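Local atomic coordinates of putative aminooxidase (Propionibacterium acnes, PDB entry 2BAC), a protein that is probably a flavin-dependent fatty acid isomerase of the amine oxidoreductase family, acting on long-chain polyunsaturated fatty acids. Residues Val312-Trp317 and Thr326-Arg331; Leu86-Leu91 and Ser295-Asp300. All coordinates share one frame; numbering follows the deposited sequence.

Interaction 1. Residues Val312-Trp317 and Thr326-Arg331; sequences VYYHRW and TTYLLR. With ODT ((11E,13E,15Z)-octadeca-11,13,15-trienoic acid), chain E.
Tyr314 N donates to Thr326 O at 2.8 Å, and the same carbonyl oxygen takes a CA-H...O contact from Tyr313 CA at 3.2 Å. Further along the pair, Tyr328 N donates to Val312 O at 3.1 Å, with a more bent N-H...O angle of 138°. The two strands run antiparallel as a beta hairpin, and Tyr313 and Thr327 form a non-hydrogen-bonded pair. On the other face, Tyr314 and Tyr328 lie side by side and point the same way. Tyr314 CB meets the Tyr328 ring edge at CE2, and Thr326 OG1 sits at the edge of the Tyr314 ring. Arg316 NH1 donates to Tyr314 OH and helps fix where that ring ends.

The face with Val312, Tyr314 and Tyr328 lies against the bound fatty acid. With chi1 at 60°, Val312 turns CG1 onto Tyr328 CB and CG2, anti to the backbone N, onto ODT C5 at 3.4 Å. ODT C9 lies over a face of the Tyr328 ring, and the same side chain reaches the FAD.

Strand 295-297 flanks the hairpin beside 312-315, and strand 277-288 beside 325-330. Helix 341-355 packs against the face that carries Tyr313 and Thr327.

Interaction 2. Residues Leu86-Leu91 and Ser295-Asp300; sequences LRREFL and SGYVPD. With ODT ((11E,13E,15Z)-octadeca-11,13,15-trienoic acid), chain E.
Phe90 fits into a notch formed by Tyr297 and Pro299. Its CD1 corner enters the notch, 3.8 Å from Tyr297 CB and 3.7 Å from Pro299 CG. The proline meets the edge of the Phe90 ring, and the two side chains cross at about a right angle. The Phe90 and Tyr297 rings cross obliquely, their planes inclined by 39°.

On the same face, Arg88 CB and CD pack by the Tyr297 ring at CE2. The arginine chain bends at chi3 (85°), which brings NE to the fatty acid carboxylate. There NE donates to ODT O1 at 2.7 Å, with O1 in the guanidinium plane. Tyr297 OH donates to the same oxygen at 2.5 Å. Two donors thus grip O1, and the arginine charge probably favours the ionised carboxylate. Leu86 CD2 packs against ODT C2, and Ser295 OG lies by ODT C4, a few carbons from the carboxylate.

On the other face, Leu91 CD1 and Glu89 CG lean over the side of Gly296 that lacks a side chain, and Glu89 CG rests on Ser295 O at 3.5 Å. Leu91 CB meets Val298 CG2 at 3.9 Å.

Four backbone bonds hold the parallel strands in step: Ser295 N to Arg87 O, Glu89 N to Ser295 O, Tyr297 N to Glu89 O and Leu91 N to Tyr297 O. At one end a water joins Arg87 N to Ser295 OG, which is also bonded to His315 N. At the other, a second water links Leu91 O with Asp300 N.

Strand 97-98 lies beside 88-91 at the sheet margin, and strand 312-315 borders 295-297. Phe355 of helix 341-355 packs on Leu91 and Val298. Phe193 of helix 187-195 meets the Arg88 guanidinium in a cation-pi contact.

How the interactions relate
Interactions 1 and 2 belong to one mixed sheet, with strands 295-297 and 312-315 as neighbours. The join is made by Tyr313 N to Gly296 O, a probable hydrogen bond at 2.9 Å. Interaction 1 is buried and pairs strands close in the chain, antiparallel. Interaction 2 is partly buried, nearer the sheet margin, and pairs distant segments in parallel. Their chemistry follows the bound fatty acid. Interaction 2 meets its carboxylate with arginine and tyrosine donors. Interaction 1 lines its acyl chain with valine and tyrosine side chains, and reaches the flavin cofactor through Tyr328.

Interaction 1. Residues Val312-Trp317 and Thr326-Arg331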
ATOM      1  N   VAL A 312     -10.403  11.554  -4.899  1.00 21.80           N
ATOM      2  CA  VAL A 312     -11.468  10.855  -4.162  1.00 22.05           C
ATOM      3  C   VAL A 312     -11.569  11.435  -2.738  1.00 22.37           C
ATOM      4  O   VAL A 312     -10.616  12.015  -2.229  1.00 22.30           O
ATOM      5  CB  VAL A 312     -11.177   9.330  -4.077  1.00 22.39           C
ATOM      6  CG1 VAL A 312      -9.843   9.093  -3.338  1.00 22.61           C
ATOM      7  CG2 VAL A 312     -12.328   8.558  -3.398  1.00 21.24           C
ATOM      8  N   TYR A 313     -12.729  11.313  -2.106  1.00 22.78           N
ATOM      9  CA  TYR A 313     -12.850  11.670  -0.686  1.00 22.89           C
ATOM     10  C   TYR A 313     -13.766  10.708   0.023  1.00 22.56           C
ATOM     11  O   TYR A 313     -14.666  10.135  -0.586  1.00 21.92           O
ATOM     12  CB  TYR A 313     -13.323  13.115  -0.477  1.00 23.72           C
ATOM     13  CG  TYR A 313     -14.651  13.452  -1.114  1.00 24.21           C
ATOM     14  CD1 TYR A 313     -15.858  13.102  -0.513  1.00 23.31           C
ATOM     15  CD2 TYR A 313     -14.695  14.125  -2.325  1.00 24.00           C
ATOM     16  CE1 TYR A 313     -17.072  13.419  -1.125  1.00 23.87           C
ATOM     17  CE2 TYR A 313     -15.891  14.458  -2.922  1.00 23.83           C
ATOM     18  CZ  TYR A 313     -17.072  14.110  -2.331  1.00 24.46           C
ATOM     19  OH  TYR A 313     -18.248  14.449  -2.984  1.00 25.15           O
ATOM     20  N   TYR A 314     -13.545  10.571   1.323  1.00 22.65           N
ATOM     21  CA  TYR A 314     -14.116   9.469   2.086  1.00 23.09           C
ATOM     22  C   TYR A 314     -15.196   9.891   3.064  1.00 22.94           C
ATOM     23  O   TYR A 314     -14.942  10.632   4.019  1.00 23.31           O
ATOM     24  CB  TYR A 314     -12.995   8.731   2.822  1.00 23.35           C
ATOM     25  CG  TYR A 314     -13.395   7.544   3.664  1.00 23.16           C
ATOM     26  CD1 TYR A 314     -14.497   6.738   3.343  1.00 23.95           C
ATOM     27  CD2 TYR A 314     -12.617   7.183   4.762  1.00 24.92           C
ATOM     28  CE1 TYR A 314     -14.828   5.622   4.128  1.00 23.31           C
ATOM     29  CE2 TYR A 314     -12.930   6.067   5.543  1.00 25.29           C
ATOM     30  CZ  TYR A 314     -14.037   5.294   5.237  1.00 24.75           C
ATOM     31  OH  TYR A 314     -14.326   4.214   6.060  1.00 22.55           O
ATOM     32  N   HIS A 315     -16.399   9.372   2.815  1.00 22.97           N
ATOM     33  CA  HIS A 315     -17.552   9.540   3.686  1.00 22.62           C
ATOM     34  C   HIS A 315     -17.648   8.325   4.615  1.00 22.07           C
ATOM     35  O   HIS A 315     -18.151   7.287   4.227  1.00 21.69           O
ATOM     36  CB  HIS A 315     -18.818   9.698   2.829  1.00 22.91           C
ATOM     37  CG  HIS A 315     -20.081   9.898   3.614  1.00 23.19           C
ATOM     38  ND1 HIS A 315     -21.070   8.939   3.695  1.00 24.25           N
ATOM     39  CD2 HIS A 315     -20.520  10.952   4.343  1.00 23.66           C
ATOM     40  CE1 HIS A 315     -22.063   9.395   4.439  1.00 23.93           C
ATOM     41  NE2 HIS A 315     -21.757  10.614   4.841  1.00 24.15           N
ATOM     42  N   ARG A 316     -17.179   8.484   5.849  1.00 21.94           N
ATOM     43  CA  ARG A 316     -17.046   7.376   6.797  1.00 22.05           C
ATOM     44  C   ARG A 316     -18.230   7.250   7.752  1.00 22.01           C
ATOM     45  O   ARG A 316     -18.863   6.214   7.795  1.00 22.59           O
ATOM     46  CB  ARG A 316     -15.751   7.541   7.598  1.00 21.89           C
ATOM     47  CG  ARG A 316     -15.416   6.381   8.509  1.00 21.56           C
ATOM     48  CD  ARG A 316     -13.972   6.430   8.911  1.00 21.18           C
ATOM     49  NE  ARG A 316     -13.670   5.579  10.056  1.00 19.90           N
ATOM     50  CZ  ARG A 316     -13.475   4.270  10.014  1.00 20.59           C
ATOM     51  NH1 ARG A 316     -13.587   3.595   8.879  1.00 24.08           N
ATOM     52  NH2 ARG A 316     -13.182   3.615  11.131  1.00 21.49           N
ATOM     53  N   TRP A 317     -18.528   8.306   8.503  1.00 22.52           N
ATOM     54  CA  TRP A 317     -19.602   8.282   9.506  1.00 22.88           C
ATOM     55  C   TRP A 317     -20.856   9.001   9.011  1.00 23.14           C
ATOM     56  O   TRP A 317     -20.941  10.219   9.056  1.00 22.44           O
ATOM     57  CB  TRP A 317     -19.111   8.908  10.825  1.00 22.59           C
ATOM     58  CG  TRP A 317     -17.901   8.201  11.391  1.00 22.00           C
ATOM     59  CD1 TRP A 317     -16.654   8.721  11.567  1.00 21.43           C
ATOM     60  CD2 TRP A 317     -17.829   6.841  11.805  1.00 22.27           C
ATOM     61  NE1 TRP A 317     -15.816   7.788  12.100  1.00 21.50           N
ATOM     62  CE2 TRP A 317     -16.503   6.612  12.249  1.00 21.59           C
ATOM     63  CE3 TRP A 317     -18.755   5.793  11.866  1.00 21.97           C
ATOM     64  CZ2 TRP A 317     -16.077   5.378  12.741  1.00 20.74           C
ATOM     65  CZ3 TRP A 317     -18.323   4.551  12.363  1.00 22.50           C
ATOM     66  CH2 TRP A 317     -16.994   4.362  12.784  1.00 22.17           C
ATOM     67  N   THR A 326     -12.022  12.700   4.819  1.00 21.00           N
ATOM     68  CA  THR A 326     -10.642  12.687   4.331  1.00 20.24           C
ATOM     69  C   THR A 326     -10.627  12.814   2.827  1.00 20.12           C
ATOM     70  O   THR A 326     -11.451  12.204   2.135  1.00 19.62           O
ATOM     71  CB  THR A 326      -9.848  11.425   4.777  1.00 20.71           C
ATOM     72  OG1 THR A 326     -10.680  10.249   4.715  1.00 18.17           O
ATOM     73  CG2 THR A 326      -9.284  11.634   6.207  1.00 19.19           C
ATOM     74  N   THR A 327      -9.706  13.651   2.340  1.00 20.41           N
ATOM     75  CA  THR A 327      -9.465  13.840   0.908  1.00 20.22           C
ATOM     76  C   THR A 327      -8.145  13.214   0.505  1.00 20.62           C
ATOM     77  O   THR A 327      -7.223  13.117   1.334  1.00 20.67           O
ATOM     78  CB  THR A 327      -9.415  15.325   0.543  1.00 20.57           C
ATOM     79  OG1 THR A 327      -8.297  15.964   1.202  1.00 18.75           O
ATOM     80  CG2 THR A 327     -10.780  16.021   0.883  1.00 19.22           C
ATOM     81  N   TYR A 328      -8.046  12.822  -0.772  1.00 20.71           N
ATOM     82  CA  TYR A 328      -6.878  12.100  -1.300  1.00 20.68           C
ATOM     83  C   TYR A 328      -6.356  12.680  -2.617  1.00 21.03           C
ATOM     84  O   TYR A 328      -7.119  12.842  -3.586  1.00 20.98           O
ATOM     85  CB  TYR A 328      -7.209  10.607  -1.466  1.00 20.75           C
ATOM     86  CG  TYR A 328      -7.735  10.003  -0.186  1.00 20.72           C
ATOM     87  CD1 TYR A 328      -6.894   9.318   0.681  1.00 20.67           C
ATOM     88  CD2 TYR A 328      -9.072  10.188   0.193  1.00 21.96           C
ATOM     89  CE1 TYR A 328      -7.368   8.792   1.881  1.00 21.55           C
ATOM     90  CE2 TYR A 328      -9.563   9.674   1.391  1.00 21.17           C
ATOM     91  CZ  TYR A 328      -8.711   8.980   2.234  1.00 21.98           C
ATOM     92  OH  TYR A 328      -9.208   8.484   3.414  1.00 20.87           O
ATOM     93  N   LEU A 329      -5.052  12.983  -2.647  1.00 20.96           N
ATOM     94  CA  LEU A 329      -4.402  13.545  -3.840  1.00 21.07           C
ATOM     95  C   LEU A 329      -2.944  13.068  -3.983  1.00 21.54           C
ATOM     96  O   LEU A 329      -2.309  12.679  -3.001  1.00 22.22           O
ATOM     97  CB  LEU A 329      -4.458  15.086  -3.810  1.00 21.01           C
ATOM     98  CG  LEU A 329      -3.680  15.866  -2.731  1.00 20.22           C
ATOM     99  CD1 LEU A 329      -2.263  16.153  -3.164  1.00 17.86           C
ATOM    100  CD2 LEU A 329      -4.400  17.187  -2.372  1.00 21.08           C
ATOM    101  N   LEU A 330      -2.424  13.114  -5.207  1.00 21.42           N
ATOM    102  CA  LEU A 330      -1.039  12.760  -5.468  1.00 21.52           C
ATOM    103  C   LEU A 330      -0.213  13.988  -5.810  1.00 21.79           C
ATOM    104  O   LEU A 330      -0.675  14.872  -6.532  1.00 21.77           O
ATOM    105  CB  LEU A 330      -0.949  11.729  -6.599  1.00 21.40           C
ATOM    106  CG  LEU A 330      -0.895  10.260  -6.180  1.00 20.48           C
ATOM    107  CD1 LEU A 330      -0.929   9.350  -7.421  1.00 20.45           C
ATOM    108  CD2 LEU A 330       0.346   9.949  -5.315  1.00 18.63           C
ATOM    109  N   ARG A 331       1.010  14.043  -5.282  1.00 22.20           N
ATOM    110  CA  ARG A 331       1.892  15.191  -5.490  1.00 22.81           C
ATOM    111  C   ARG A 331       3.010  14.955  -6.514  1.00 22.70           C
ATOM    112  O   ARG A 331       3.761  15.882  -6.816  1.00 23.20           O
ATOM    113  CB  ARG A 331       2.512  15.614  -4.156  1.00 23.06           C
ATOM    114  CG  ARG A 331       1.502  16.097  -3.136  1.00 24.23           C
ATOM    115  CD  ARG A 331       2.141  16.316  -1.773  1.00 25.16           C
ATOM    116  NE  ARG A 331       3.192  17.322  -1.853  1.00 26.98           N
ATOM    117  CZ  ARG A 331       4.173  17.475  -0.974  1.00 28.50           C
ATOM    118  NH1 ARG A 331       4.248  16.703   0.093  1.00 30.46           N
ATOM    119  NH2 ARG A 331       5.090  18.432  -1.157  1.00 30.23           N
TER
HETATM  120  O1  ODT E1001     -15.451   3.508  -3.148  1.00 41.15           O
HETATM  121  C1  ODT E1001     -16.262   3.489  -2.205  1.00 39.33           C
HETATM  122  O2  ODT E1001     -17.375   2.918  -2.282  1.00 40.25           O
HETATM  123  C2  ODT E1001     -15.834   4.190  -0.948  1.00 37.20           C
HETATM  124  C3  ODT E1001     -14.361   4.568  -1.107  1.00 35.65           C
HETATM  125  C4  ODT E1001     -13.980   5.766  -0.249  1.00 34.67           C
HETATM  126  C5  ODT E1001     -12.735   6.437  -0.815  1.00 33.01           C
HETATM  127  C6  ODT E1001     -11.542   6.052   0.035  1.00 32.14           C
HETATM  128  C7  ODT E1001     -10.216   6.347  -0.635  1.00 30.08           C
HETATM  129  C8  ODT E1001      -9.283   5.160  -0.475  1.00 30.59           C
HETATM  130  C9  ODT E1001      -7.884   5.715  -0.358  1.00 32.43           C
HETATM  131  C10 ODT E1001      -6.717   4.753  -0.564  1.00 32.56           C
HETATM  132  C11 ODT E1001      -6.969   3.268  -0.699  1.00 32.31           C
HETATM  133  C12 ODT E1001      -5.834   2.616  -0.911  1.00 33.68           C
HETATM  134  C13 ODT E1001      -5.615   1.187  -1.107  1.00 34.14           C
HETATM  135  C14 ODT E1001      -6.521   0.233  -1.103  1.00 33.86           C
HETATM  136  C15 ODT E1001      -6.017  -1.118  -1.326  1.00 33.67           C
HETATM  137  C16 ODT E1001      -6.816  -2.189  -1.361  1.00 34.73           C
HETATM  138  C17 ODT E1001      -8.323  -2.130  -1.171  1.00 33.98           C
HETATM  139  C18 ODT E1001      -8.914  -3.527  -1.273  1.00 33.03           C
HETATM  140  O   HOH W   1     -13.406   9.989   6.499  1.00 20.31           O

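Interaction 2. Residues Leu86-Leu91 and Ser295-Asp300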
ATOM      1  N   LEU A  86     -19.159   1.002   2.552  1.00 31.36           N
ATOM      2  CA  LEU A  86     -18.597   1.865   1.520  1.00 31.28           C
ATOM      3  C   LEU A  86     -19.579   2.024   0.356  1.00 31.28           C
ATOM      4  O   LEU A  86     -20.078   1.033  -0.182  1.00 31.17           O
ATOM      5  CB  LEU A  86     -17.281   1.277   1.003  1.00 31.14           C
ATOM      6  CG  LEU A  86     -16.073   1.292   1.955  1.00 30.29           C
ATOM      7  CD1 LEU A  86     -14.952   0.463   1.366  1.00 30.64           C
ATOM      8  CD2 LEU A  86     -15.584   2.711   2.278  1.00 27.49           C
ATOM      9  N   ARG A  87     -19.864   3.273  -0.010  1.00 31.13           N
ATOM     10  CA  ARG A  87     -20.715   3.597  -1.149  1.00 31.61           C
ATOM     11  C   ARG A  87     -20.120   4.791  -1.889  1.00 30.53           C
ATOM     12  O   ARG A  87     -19.593   5.699  -1.261  1.00 30.51           O
ATOM     13  CB  ARG A  87     -22.123   3.962  -0.666  1.00 31.75           C
ATOM     14  CG  ARG A  87     -23.020   2.799  -0.363  1.00 33.73           C
ATOM     15  CD  ARG A  87     -23.970   3.138   0.750  1.00 36.81           C
ATOM     16  NE  ARG A  87     -25.301   2.527   0.637  1.00 41.51           N
ATOM     17  CZ  ARG A  87     -25.570   1.216   0.600  1.00 43.34           C
ATOM     18  NH1 ARG A  87     -26.845   0.812   0.526  1.00 43.42           N
ATOM     19  NH2 ARG A  87     -24.594   0.303   0.621  1.00 43.99           N
ATOM     20  N   ARG A  88     -20.256   4.819  -3.208  1.00 29.76           N
ATOM     21  CA  ARG A  88     -19.601   5.843  -4.023  1.00 29.88           C
ATOM     22  C   ARG A  88     -20.491   6.427  -5.118  1.00 28.37           C
ATOM     23  O   ARG A  88     -21.307   5.740  -5.697  1.00 27.71           O
ATOM     24  CB  ARG A  88     -18.349   5.258  -4.704  1.00 29.93           C
ATOM     25  CG  ARG A  88     -18.624   4.090  -5.668  1.00 31.06           C
ATOM     26  CD  ARG A  88     -17.340   3.540  -6.247  1.00 34.40           C
ATOM     27  NE  ARG A  88     -16.685   2.543  -5.381  1.00 39.09           N
ATOM     28  CZ  ARG A  88     -16.864   1.210  -5.448  1.00 40.46           C
ATOM     29  NH1 ARG A  88     -17.673   0.640  -6.356  1.00 40.03           N
ATOM     30  NH2 ARG A  88     -16.201   0.426  -4.591  1.00 40.88           N
ATOM     31  N   GLU A  89     -20.280   7.705  -5.397  1.00 27.32           N
ATOM     32  CA  GLU A  89     -20.714   8.328  -6.629  1.00 26.56           C
ATOM     33  C   GLU A  89     -19.496   8.856  -7.408  1.00 25.74           C
ATOM     34  O   GLU A  89     -18.375   8.888  -6.889  1.00 24.24           O
ATOM     35  CB  GLU A  89     -21.645   9.487  -6.310  1.00 26.55           C
ATOM     36  CG  GLU A  89     -20.942  10.704  -5.640  1.00 25.33           C
ATOM     37  CD  GLU A  89     -21.916  11.795  -5.293  1.00 26.17           C
ATOM     38  OE1 GLU A  89     -23.119  11.621  -5.620  1.00 24.83           O
ATOM     39  OE2 GLU A  89     -21.495  12.818  -4.685  1.00 25.93           O
ATOM     40  N   PHE A  90     -19.744   9.309  -8.636  1.00 25.28           N
ATOM     41  CA  PHE A  90     -18.690   9.833  -9.507  1.00 25.43           C
ATOM     42  C   PHE A  90     -18.950  11.272  -9.895  1.00 24.99           C
ATOM     43  O   PHE A  90     -20.069  11.623 -10.242  1.00 24.15           O
ATOM     44  CB  PHE A  90     -18.569   8.977 -10.763  1.00 25.79           C
ATOM     45  CG  PHE A  90     -18.012   7.634 -10.499  1.00 25.67           C
ATOM     46  CD1 PHE A  90     -16.639   7.422 -10.540  1.00 27.01           C
ATOM     47  CD2 PHE A  90     -18.845   6.586 -10.172  1.00 26.78           C
ATOM     48  CE1 PHE A  90     -16.109   6.186 -10.289  1.00 26.82           C
ATOM     49  CE2 PHE A  90     -18.326   5.336  -9.902  1.00 26.77           C
ATOM     50  CZ  PHE A  90     -16.953   5.136  -9.964  1.00 27.60           C
ATOM     51  N   LEU A  91     -17.895  12.083  -9.834  1.00 24.95           N
ATOM     52  CA  LEU A  91     -17.954  13.512 -10.086  1.00 25.21           C
ATOM     53  C   LEU A  91     -17.025  13.866 -11.237  1.00 25.14           C
ATOM     54  O   LEU A  91     -15.957  13.267 -11.393  1.00 25.40           O
ATOM     55  CB  LEU A  91     -17.490  14.311  -8.858  1.00 25.12           C
ATOM     56  CG  LEU A  91     -18.170  14.069  -7.505  1.00 26.57           C
ATOM     57  CD1 LEU A  91     -17.615  15.045  -6.473  1.00 26.54           C
ATOM     58  CD2 LEU A  91     -19.696  14.167  -7.582  1.00 26.32           C
ATOM     59  N   SER A 295     -19.476   8.743  -0.634  1.00 24.53           N
ATOM     60  CA  SER A 295     -18.096   9.021  -1.031  1.00 24.49           C
ATOM     61  C   SER A 295     -18.067   9.405  -2.506  1.00 24.34           C
ATOM     62  O   SER A 295     -18.938   8.995  -3.272  1.00 24.58           O
ATOM     63  CB  SER A 295     -17.200   7.824  -0.750  1.00 24.31           C
ATOM     64  OG  SER A 295     -17.094   7.624   0.660  1.00 25.57           O
ATOM     65  N   GLY A 296     -17.082  10.210  -2.889  1.00 24.01           N
ATOM     66  CA  GLY A 296     -16.987  10.721  -4.262  1.00 23.93           C
ATOM     67  C   GLY A 296     -15.617  10.508  -4.880  1.00 23.83           C
ATOM     68  O   GLY A 296     -14.605  10.870  -4.267  1.00 24.11           O
ATOM     69  N   TYR A 297     -15.614   9.899  -6.073  1.00 23.79           N
ATOM     70  CA  TYR A 297     -14.450   9.717  -6.939  1.00 23.55           C
ATOM     71  C   TYR A 297     -14.549  10.715  -8.063  1.00 23.09           C
ATOM     72  O   TYR A 297     -15.653  11.031  -8.495  1.00 22.25           O
ATOM     73  CB  TYR A 297     -14.456   8.341  -7.594  1.00 24.66           C
ATOM     74  CG  TYR A 297     -14.126   7.197  -6.676  1.00 25.60           C
ATOM     75  CD1 TYR A 297     -12.952   6.457  -6.847  1.00 25.90           C
ATOM     76  CD2 TYR A 297     -14.991   6.845  -5.638  1.00 26.55           C
ATOM     77  CE1 TYR A 297     -12.652   5.391  -6.020  1.00 26.27           C
ATOM     78  CE2 TYR A 297     -14.687   5.802  -4.784  1.00 26.65           C
ATOM     79  CZ  TYR A 297     -13.512   5.076  -4.978  1.00 27.23           C
ATOM     80  OH  TYR A 297     -13.201   4.034  -4.136  1.00 28.06           O
ATOM     81  N   VAL A 298     -13.392  11.173  -8.552  1.00 22.70           N
ATOM     82  CA  VAL A 298     -13.300  12.165  -9.632  1.00 22.52           C
ATOM     83  C   VAL A 298     -12.301  11.667 -10.692  1.00 22.57           C
ATOM     84  O   VAL A 298     -11.124  12.051 -10.694  1.00 22.06           O
ATOM     85  CB  VAL A 298     -12.886  13.579  -9.078  1.00 22.40           C
ATOM     86  CG1 VAL A 298     -13.035  14.682 -10.146  1.00 20.88           C
ATOM     87  CG2 VAL A 298     -13.702  13.923  -7.808  1.00 20.38           C
ATOM     88  N   PRO A 299     -12.759  10.769 -11.576  1.00 22.69           N
ATOM     89  CA  PRO A 299     -11.909  10.309 -12.691  1.00 22.91           C
ATOM     90  C   PRO A 299     -11.168  11.411 -13.490  1.00 22.96           C
ATOM     91  O   PRO A 299      -9.993  11.219 -13.844  1.00 23.11           O
ATOM     92  CB  PRO A 299     -12.880   9.504 -13.571  1.00 23.12           C
ATOM     93  CG  PRO A 299     -13.958   9.011 -12.586  1.00 21.92           C
ATOM     94  CD  PRO A 299     -14.072  10.082 -11.539  1.00 22.61           C
ATOM     95  N   ASP A 300     -11.810  12.546 -13.746  1.00 22.92           N
ATOM     96  CA  ASP A 300     -11.123  13.691 -14.375  1.00 22.76           C
ATOM     97  C   ASP A 300      -9.828  14.093 -13.662  1.00 22.57           C
ATOM     98  O   ASP A 300      -8.871  14.535 -14.297  1.00 22.73           O
ATOM     99  CB  ASP A 300     -12.030  14.940 -14.425  1.00 22.75           C
ATOM    100  CG  ASP A 300     -13.174  14.820 -15.422  1.00 22.70           C
ATOM    101  OD1 ASP A 300     -13.109  14.000 -16.357  1.00 24.69           O
ATOM    102  OD2 ASP A 300     -14.153  15.564 -15.267  1.00 22.88           O
TER
HETATM  103  O1  ODT E1001     -15.451   3.508  -3.148  1.00 41.15           O
HETATM  104  C1  ODT E1001     -16.262   3.489  -2.205  1.00 39.33           C
HETATM  105  O2  ODT E1001     -17.375   2.918  -2.282  1.00 40.25           O
HETATM  106  C2  ODT E1001     -15.834   4.190  -0.948  1.00 37.20           C
HETATM  107  C3  ODT E1001     -14.361   4.568  -1.107  1.00 35.65           C
HETATM  108  C4  ODT E1001     -13.980   5.766  -0.249  1.00 34.67           C
HETATM  109  C5  ODT E1001     -12.735   6.437  -0.815  1.00 33.01           C
HETATM  110  C6  ODT E1001     -11.542   6.052   0.035  1.00 32.14           C
HETATM  111  C7  ODT E1001     -10.216   6.347  -0.635  1.00 30.08           C
HETATM  112  C8  ODT E1001      -9.283   5.160  -0.475  1.00 30.59           C
HETATM  113  C9  ODT E1001      -7.884   5.715  -0.358  1.00 32.43           C
HETATM  114  C10 ODT E1001      -6.717   4.753  -0.564  1.00 32.56           C
HETATM  115  C11 ODT E1001      -6.969   3.268  -0.699  1.00 32.31           C
HETATM  116  C12 ODT E1001      -5.834   2.616  -0.911  1.00 33.68           C
HETATM  117  C13 ODT E1001      -5.615   1.187  -1.107  1.00 34.14           C
HETATM  118  C14 ODT E1001      -6.521   0.233  -1.103  1.00 33.86           C
HETATM  119  C15 ODT E1001      -6.017  -1.118  -1.326  1.00 33.67           C
HETATM  120  C16 ODT E1001      -6.816  -2.189  -1.361  1.00 34.73           C
HETATM  121  C17 ODT E1001      -8.323  -2.130  -1.171  1.00 33.98           C
HETATM  122  C18 ODT E1001      -8.914  -3.527  -1.273  1.00 33.03           C
HETATM  123  O   HOH W   2     -18.384   5.415   1.535  1.00 25.80           O
HETATM  124  O   HOH W   3     -14.723  12.639 -13.642  1.00 17.04           O